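Local coordinates for protein cerato-platanin 1 (Moniliophthora perniciosa, PDB 3SUJ) that is of unresolved function but is secreted by a fungus, belongs to the cerato-platanin family, folds as a double-psi beta barrel and binds zinc ions, at residues S50-A53 / N59-S62; G38-F43 / V81-S86; A92-M97 / R104-G109. One frame throughout, in Å; residues are numbered along the deposited sequence. Where two conformers were deposited one is given.

Residues 38-43, in the long loop after strand 3-7, come first along the chain. They meet residues 81-86, at the end of strand 76-83, in interaction 2, which closes the widest loop of the three. Within that span lies interaction 1, a tight loop closed between 50-53 and 59-62 just before strand 63-68. The two touch: Gly61 N bonds to Ala82 O, and Arg85 NH1 to Ile52 O, tying the 50-62 loop to the end of strand 76-83. Interaction 3 follows in series, joining the start of helix 94-101 to helix 105-108. Its centre lies about 20 Å from that of interaction 1, on the other side of the chain's centre.

Interaction 1: residues S50-A53 / N59-S62; sequences SDIA and NCGS. With ZN (zinc ion), chain E.
Ile52 packs its CD1 methyl onto the peptide link between Asn59 and Cys60, 3.5 Å from both Asn59 C and Cys60 N. The torsions explain the reach: chi1 of -54° sets CG1 beside the backbone N, and chi2 of -64° folds CD1 toward the other segment. Its two methyls, CD1 and CG2, each lie 4.2 Å from Cys60 SG, so the branched side chain borders the sulfur that forms the disulfide to Cys23. This is the tight, buried half of the contact, and Thr22 and Ser57 add to the packing around Ile52.

One direct hydrogen bond joins the segments. Asn59 ND2 reaches Asp51 O over 2.9 Å in a nearly straight line (166°), with the oxygen close to the amide plane, although the donor itself stands above the carbonyl plane. The other end of the amide, OD1, takes a hydrogen bond from Lys117, so both ends are engaged and the flip of the amide is fixed. Beyond Asn59, a type II turn to Ser62 reverses the chain.

The looser side begins at the Asp51 carboxylate, which is partly exposed. Its OD2 binds a zinc ion at 2.0 Å, while a water on the metal donates to Asp51 OD1 over 2.9 Å; together they hold the carboxylate from both oxygens. Two atoms from elsewhere complete the zinc site, and an acetate lies near Asp51.

A single residue therefore does two jobs: its carbonyl takes the one direct hydrogen bond between the segments and its carboxylate holds the metal, whose charge would be expected to favour the ionised form.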
loop_
_atom_site.group_PDB
_atom_site.type_symbol
_atom_site.label_atom_id
_atom_site.label_comp_id
_atom_site.label_asym_id
_atom_site.label_seq_id
_atom_site.Cartn_x
_atom_site.Cartn_y
_atom_site.Cartn_z
ATOM N N SER A 50 -8.358 -3.649 -1.678
ATOM C CA SER A 50 -9.781 -3.979 -1.703
ATOM C C SER A 50 -10.276 -4.395 -0.360
ATOM O O SER A 50 -11.518 -4.447 -0.184
ATOM C CB SER A 50 -10.061 -4.975 -2.806
ATOM O OG SER A 50 -9.337 -6.178 -2.605
ATOM N N ASP A 51 -9.438 -4.626 0.626
ATOM C CA ASP A 51 -9.872 -4.905 2.002
ATOM C C ASP A 51 -10.372 -3.652 2.663
ATOM O O ASP A 51 -10.956 -3.730 3.718
ATOM C CB ASP A 51 -8.732 -5.480 2.840
ATOM C CG ASP A 51 -8.502 -6.944 2.580
ATOM O OD1 ASP A 51 -9.219 -7.581 1.816
ATOM O OD2 ASP A 51 -7.492 -7.406 3.129
ATOM N N ILE A 52 -10.122 -2.470 2.079
ATOM C CA ILE A 52 -10.712 -1.220 2.587
ATOM C C ILE A 52 -12.050 -1.082 1.886
ATOM O O ILE A 52 -12.095 -0.673 0.719
ATOM C CB ILE A 52 -9.828 -0.049 2.299
ATOM C CG1 ILE A 52 -8.408 -0.261 2.823
ATOM C CG2 ILE A 52 -10.454 1.309 2.795
ATOM C CD1 ILE A 52 -8.455 -0.347 4.198
ATOM N N ALA A 53 -13.129 -1.472 2.542
ATOM C CA ALA A 53 -14.443 -1.559 1.867
ATOM C C ALA A 53 -15.001 -0.161 1.559
ATOM O O ALA A 53 -15.712 0.003 0.550
ATOM C CB ALA A 53 -15.451 -2.316 2.762
ATOM N N ASN A 59 -9.924 -2.112 8.421
ATOM C CA ASN A 59 -8.625 -2.412 7.811
ATOM C C ASN A 59 -7.801 -1.165 7.532
ATOM O O ASN A 59 -6.623 -1.278 7.107
ATOM C CB ASN A 59 -8.817 -3.220 6.533
ATOM C CG ASN A 59 -9.287 -4.622 6.856
ATOM O OD1 ASN A 59 -8.742 -5.225 7.820
ATOM N ND2 ASN A 59 -10.211 -5.142 6.119
ATOM N N CYS A 60 -8.351 0.037 7.685
ATOM C CA CYS A 60 -7.525 1.246 7.456
ATOM C C CYS A 60 -6.328 1.213 8.367
ATOM O O CYS A 60 -6.431 0.955 9.580
ATOM C CB CYS A 60 -8.373 2.448 7.802
ATOM S SG CYS A 60 -9.592 2.893 6.542
ATOM N N GLY A 61 -5.161 1.559 7.849
ATOM C CA GLY A 61 -3.940 1.547 8.627
ATOM C C GLY A 61 -3.352 0.170 8.855
ATOM O O GLY A 61 -2.345 0.122 9.576
ATOM N N SER A 62 -3.893 -0.881 8.310
ATOM C CA SER A 62 -3.280 -2.206 8.482
ATOM C C SER A 62 -2.048 -2.332 7.604
ATOM O O SER A 62 -1.886 -1.628 6.589
ATOM C CB SER A 62 -4.275 -3.308 8.026
ATOM O OG SER A 62 -5.282 -3.603 8.925
HETATM ZN ZN ZN E . -7.214 -9.315 2.462
HETATM O O HOH W 1 -9.081 -10.423 2.593
#

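Interaction 2: residues G38-F43 / V81-S86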
loop_
_atom_site.group_PDB
_atom_site.type_symbol
_atom_site.label_atom_id
_atom_site.label_comp_id
_atom_site.label_asym_id
_atom_site.label_seq_id
_atom_site.Cartn_x
_atom_site.Cartn_y
_atom_site.Cartn_z
ATOM N N GLY A 38 3.460 11.596 3.626
ATOM C CA GLY A 38 4.832 11.469 4.141
ATOM C C GLY A 38 4.935 11.329 5.624
ATOM O O GLY A 38 5.992 10.907 6.057
ATOM N N ASP A 39 3.862 11.507 6.365
ATOM C CA ASP A 39 3.846 11.233 7.818
ATOM C C ASP A 39 3.575 9.767 8.112
ATOM O O ASP A 39 3.734 9.311 9.267
ATOM C CB ASP A 39 2.768 12.078 8.488
ATOM C CG ASP A 39 3.057 13.566 8.326
ATOM O OD1 ASP A 39 4.214 13.997 8.499
ATOM O OD2 ASP A 39 2.184 14.330 7.930
ATOM N N LEU A 40 3.149 9.000 7.118
ATOM C CA LEU A 40 2.821 7.584 7.383
ATOM C C LEU A 40 4.042 6.762 7.664
ATOM O O LEU A 40 5.053 6.864 6.994
ATOM C CB LEU A 40 1.962 6.976 6.255
ATOM C CG LEU A 40 0.627 7.610 6.019
ATOM C CD1 LEU A 40 0.118 7.300 4.639
ATOM C CD2 LEU A 40 -0.391 7.160 7.081
ATOM N N PRO A 41 3.927 5.837 8.668
ATOM C CA PRO A 41 5.063 4.952 8.885
ATOM C C PRO A 41 5.439 4.132 7.636
ATOM O O PRO A 41 4.587 3.565 6.946
ATOM C CB PRO A 41 4.575 4.017 9.997
ATOM C CG PRO A 41 3.511 4.842 10.692
ATOM C CD PRO A 41 2.800 5.599 9.590
ATOM N N GLY A 42 6.695 4.066 7.307
ATOM C CA GLY A 42 7.240 3.370 6.157
ATOM C C GLY A 42 6.925 4.034 4.792
ATOM O O GLY A 42 7.204 3.407 3.790
ATOM N N PHE A 43 6.437 5.287 4.789
ATOM C CA PHE A 43 6.266 5.972 3.515
ATOM C C PHE A 43 7.574 5.851 2.761
ATOM O O PHE A 43 8.652 6.024 3.401
ATOM C CB PHE A 43 5.922 7.469 3.763
ATOM C CG PHE A 43 5.862 8.218 2.470
ATOM C CD1 PHE A 43 4.655 8.248 1.743
ATOM C CD2 PHE A 43 6.997 8.850 1.941
ATOM C CE1 PHE A 43 4.571 8.904 0.475
ATOM C CE2 PHE A 43 6.920 9.457 0.717
ATOM C CZ PHE A 43 5.708 9.523 -0.023
ATOM N N VAL A 81 1.295 -0.018 4.118
ATOM C CA VAL A 81 0.198 0.461 4.900
ATOM C C VAL A 81 -0.993 0.736 3.987
ATOM O O VAL A 81 -0.833 1.558 3.034
ATOM C CB VAL A 81 0.583 1.733 5.713
ATOM C CG1 VAL A 81 -0.634 2.223 6.524
ATOM C CG2 VAL A 81 1.819 1.425 6.615
ATOM N N ALA A 82 -2.147 0.182 4.258
ATOM C CA ALA A 82 -3.316 0.406 3.458
ATOM C C ALA A 82 -4.120 1.583 3.981
ATOM O O ALA A 82 -4.480 1.689 5.150
ATOM C CB ALA A 82 -4.200 -0.803 3.527
ATOM N N ILE A 83 -4.325 2.555 3.066
ATOM C CA ILE A 83 -4.950 3.832 3.457
ATOM C C ILE A 83 -6.110 4.204 2.531
ATOM O O ILE A 83 -6.755 5.278 2.777
ATOM C CB ILE A 83 -3.892 4.999 3.441
ATOM C CG1 ILE A 83 -3.472 5.352 1.976
ATOM C CG2 ILE A 83 -2.626 4.624 4.230
ATOM C CD1 ILE A 83 -2.473 6.573 1.925
ATOM N N ASP A 84 -6.347 3.430 1.507
ATOM C CA ASP A 84 -7.283 3.833 0.431
ATOM C C ASP A 84 -7.968 2.598 -0.113
ATOM O O ASP A 84 -7.356 1.480 -0.066
ATOM C CB ASP A 84 -6.444 4.579 -0.675
ATOM C CG ASP A 84 -7.234 5.446 -1.569
ATOM O OD1 ASP A 84 -8.338 5.932 -1.225
ATOM O OD2 ASP A 84 -6.669 5.738 -2.640
ATOM N N ARG A 85 -9.154 2.699 -0.645
ATOM C CA ARG A 85 -9.727 1.562 -1.330
ATOM C C ARG A 85 -9.091 1.326 -2.710
ATOM O O ARG A 85 -8.777 2.320 -3.442
ATOM C CB ARG A 85 -11.253 1.773 -1.522
ATOM C CG ARG A 85 -11.910 0.619 -2.310
ATOM C CD ARG A 85 -13.405 0.509 -2.018
ATOM N NE ARG A 85 -13.940 -0.610 -2.807
ATOM C CZ ARG A 85 -13.720 -1.898 -2.507
ATOM N NH1 ARG A 85 -13.083 -2.261 -1.413
ATOM N NH2 ARG A 85 -14.118 -2.860 -3.350
ATOM N N SER A 86 -8.829 0.080 -3.094
ATOM C CA SER A 86 -8.550 -0.311 -4.465
ATOM C C SER A 86 -9.714 -1.249 -4.808
ATOM O O SER A 86 -10.158 -2.029 -3.957
ATOM C CB SER A 86 -7.197 -1.070 -4.465
ATOM O OG SER A 86 -6.695 -1.229 -5.791
#
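Leu40 lays its CD1 methyl against two branches of Ile83, 3.8 Å from Ile83 CD1 and 3.9 Å from Ile83 CG2, the two side chains meeting at a slant. On the Ile83 side, chi1 of 70° puts CG1 between the backbone N and the carbonyl carbon, the crowded position, and leaves CG2 beside the backbone N; with chi2 extended as well, CD1 and CG2 both lie within reach of the Leu40 methyl. Leu30 also touches Ile83, so the isoleucine is packed by more than one part of the loop region.

The second touch is of another kind. Val81 turns CG2 to the carbonyl oxygen of Pro41, and Val81 CG2 to Pro41 O measures 3.5 Å, a methyl resting against a polar atom. No hydrogen bond crosses between the segments, so what holds them directly is van der Waals contact between largely buried groups.

Local geometry presents these groups. A type II turn runs from Leu40 to Phe43, closed by the bond from Phe43 N to Leu40 O (3.0 Å), with Gly42 at a positive phi of 71°. The loop also folds on itself, Gly38 CA lying 3.8 Å above one face of the Phe43 ring, toward its rim. Pro41 rests on Tyr34 and Phe120.

Opposite it, the strand alternates: Val81 and Ile83 both point to the loop, whereas Ala82, between them, bonds through its backbone to Gly61 and Ser62. The chain then turns a corner at Asp84, whose carboxylate is taken up by Tyr11 OH and Thr22 N. The arrangement is a long connecting loop laid over an apolar strand face, part of the double-psi beta barrel of cerato-platanins.

Interaction 3: residues A92-M97 / R104-G109; sequences ASKQAM and RAEELG. With NA (sodium ion), chain H.
Two consecutive short helices, 94-101 and 105-108, meet here, with Met97 of the first lying against Ala105 of the second. The closest backbones are those of these two residues, their CA atoms 5.4 Å apart. Ala105 CB is 3.7 Å from Met97 CG, and the thioether then runs on past it: with CG anti to the backbone N (chi1 -173°) and the chain extended, Met97 CE ends 3.4 Å from Gly109 O, where the second helix has just been left at a positive phi.

Lys94 lines the more open flank. Its CG is 4.2 Å from Ala105 CB, and its bent end carries NZ into a salt bridge with Asp98. Toward Glu106 the link is indirect, since one water accepts from Lys94 NZ and donates to Glu106 OE1. The carboxylate meets a modelled sodium ion unevenly, Glu106 OE1 at 2.0 Å and Glu106 OE2 at 2.7 Å, with three waters on its other positions; the shortest bonds are unusually short for sodium, so the ion's identity is best treated with caution.

Each helix start has its own fastening. Ser93 OG accepts from Ala96 N as an N-cap, whereas Arg104, in the N-cap position of the second helix, grips Glu107 side-on, NE and NH2 each taking one oxygen from above the carboxylate plane.

Tyr7 of strand 3-7 touches Lys94, Met97, Ala105 and Glu106. Ala96 of the first helix also touches Ile78 of strand 76-83, and Ala92, at the end of strand 90-92, touches Met80; the second helix meets the sheet here through Tyr7.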
loop_
_atom_site.group_PDB
_atom_site.type_symbol
_atom_site.label_atom_id
_atom_site.label_comp_id
_atom_site.label_asym_id
_atom_site.label_seq_id
_atom_site.Cartn_x
_atom_site.Cartn_y
_atom_site.Cartn_z
ATOM N N ALA A 92 0.024 0.015 -4.852
ATOM C CA ALA A 92 1.041 0.685 -4.028
ATOM C C ALA A 92 1.628 1.857 -4.751
ATOM O O ALA A 92 1.317 2.128 -5.912
ATOM C CB ALA A 92 2.113 -0.303 -3.640
ATOM N N SER A 93 2.469 2.616 -4.061
ATOM C CA SER A 93 3.309 3.597 -4.711
ATOM C C SER A 93 4.117 2.957 -5.794
ATOM O O SER A 93 4.479 1.761 -5.717
ATOM C CB SER A 93 4.203 4.399 -3.737
ATOM O OG SER A 93 5.422 3.634 -3.151
ATOM N N LYS A 94 4.599 3.772 -6.790
ATOM C CA LYS A 94 5.574 3.267 -7.745
ATOM C C LYS A 94 6.877 2.886 -7.028
ATOM O O LYS A 94 7.432 1.863 -7.406
ATOM C CB LYS A 94 5.836 4.298 -8.863
ATOM C CG LYS A 94 6.665 3.715 -9.962
ATOM C CD LYS A 94 6.880 4.789 -11.035
ATOM C CE LYS A 94 7.777 4.200 -12.085
ATOM N NZ LYS A 94 9.219 4.222 -11.693
ATOM N N GLN A 95 7.325 3.687 -6.087
ATOM C CA GLN A 95 8.570 3.330 -5.382
ATOM C C GLN A 95 8.421 1.936 -4.719
ATOM O O GLN A 95 9.356 1.146 -4.761
ATOM C CB GLN A 95 8.900 4.366 -4.354
ATOM C CG GLN A 95 9.549 5.628 -4.929
ATOM C CD GLN A 95 9.555 6.711 -3.959
ATOM O OE1 GLN A 95 10.585 6.848 -3.199
ATOM N NE2 GLN A 95 8.460 7.463 -3.878
ATOM N N ALA A 96 7.299 1.660 -4.084
ATOM C CA ALA A 96 7.122 0.373 -3.439
ATOM C C ALA A 96 7.129 -0.758 -4.450
ATOM O O ALA A 96 7.771 -1.790 -4.234
ATOM C CB ALA A 96 5.859 0.431 -2.691
ATOM N N MET A 97 6.432 -0.574 -5.592
ATOM C CA MET A 97 6.388 -1.632 -6.560
ATOM C C MET A 97 7.754 -1.806 -7.260
ATOM O O MET A 97 8.103 -2.942 -7.586
ATOM C CB MET A 97 5.233 -1.422 -7.565
ATOM C CG MET A 97 5.087 -2.659 -8.479
ATOM S SD MET A 97 3.533 -2.553 -9.387
ATOM C CE MET A 97 3.674 -3.907 -10.511
ATOM N N ARG A 104 10.899 -2.676 -11.979
ATOM C CA ARG A 104 10.103 -3.067 -13.135
ATOM C C ARG A 104 8.628 -2.720 -12.959
ATOM O O ARG A 104 7.792 -3.322 -13.663
ATOM C CB ARG A 104 10.270 -4.566 -13.351
ATOM C CG ARG A 104 11.703 -4.947 -13.656
ATOM C CD ARG A 104 11.861 -6.445 -13.783
ATOM N NE ARG A 104 11.297 -6.780 -15.061
ATOM C CZ ARG A 104 10.818 -7.987 -15.376
ATOM N NH1 ARG A 104 10.842 -8.933 -14.479
ATOM N NH2 ARG A 104 10.331 -8.169 -16.597
ATOM N N ALA A 105 8.298 -1.757 -12.153
ATOM C CA ALA A 105 6.877 -1.451 -11.898
ATOM C C ALA A 105 6.143 -1.032 -13.200
ATOM O O ALA A 105 5.137 -1.568 -13.564
ATOM C CB ALA A 105 6.746 -0.369 -10.916
ATOM N N GLU A 106 6.592 -0.002 -13.839
ATOM C CA GLU A 106 6.084 0.455 -15.129
ATOM C C GLU A 106 6.099 -0.599 -16.202
ATOM O O GLU A 106 5.071 -0.816 -16.893
ATOM C CB GLU A 106 6.854 1.713 -15.575
ATOM C CG GLU A 106 6.300 2.449 -16.811
ATOM C CD GLU A 106 6.962 3.853 -17.009
ATOM O OE1 GLU A 106 7.963 4.274 -16.334
ATOM O OE2 GLU A 106 6.426 4.602 -17.835
ATOM N N GLU A 107 7.174 -1.342 -16.359
ATOM C CA GLU A 107 7.191 -2.387 -17.325
ATOM C C GLU A 107 6.129 -3.449 -17.116
ATOM O O GLU A 107 5.368 -3.825 -18.005
ATOM C CB GLU A 107 8.605 -3.016 -17.304
ATOM C CG GLU A 107 8.671 -4.224 -18.112
ATOM C CD GLU A 107 9.833 -5.152 -17.765
ATOM O OE1 GLU A 107 10.766 -4.769 -17.011
ATOM O OE2 GLU A 107 9.819 -6.284 -18.261
ATOM N N LEU A 108 5.958 -3.937 -15.887
ATOM C CA LEU A 108 5.005 -5.000 -15.580
ATOM C C LEU A 108 3.576 -4.498 -15.436
ATOM O O LEU A 108 2.648 -5.173 -15.851
ATOM C CB LEU A 108 5.468 -5.761 -14.312
ATOM C CG LEU A 108 6.813 -6.490 -14.510
ATOM C CD1 LEU A 108 7.415 -7.033 -13.197
ATOM C CD2 LEU A 108 6.665 -7.569 -15.568
ATOM N N GLY A 109 3.449 -3.361 -14.803
ATOM C CA GLY A 109 2.130 -2.752 -14.615
ATOM C C GLY A 109 1.381 -3.333 -13.413
ATOM O O GLY A 109 1.103 -2.664 -12.442
HETATM NA NA NA H . 8.490 6.085 -17.053
HETATM O O HOH W 2 9.347 1.136 -13.183
HETATM O O HOH W 3 10.088 3.552 -14.428
HETATM O O HOH W 4 7.097 6.441 -18.868
HETATM O O HOH W 5 9.787 6.849 -15.666
HETATM O O HOH W 6 9.870 5.495 -18.229
#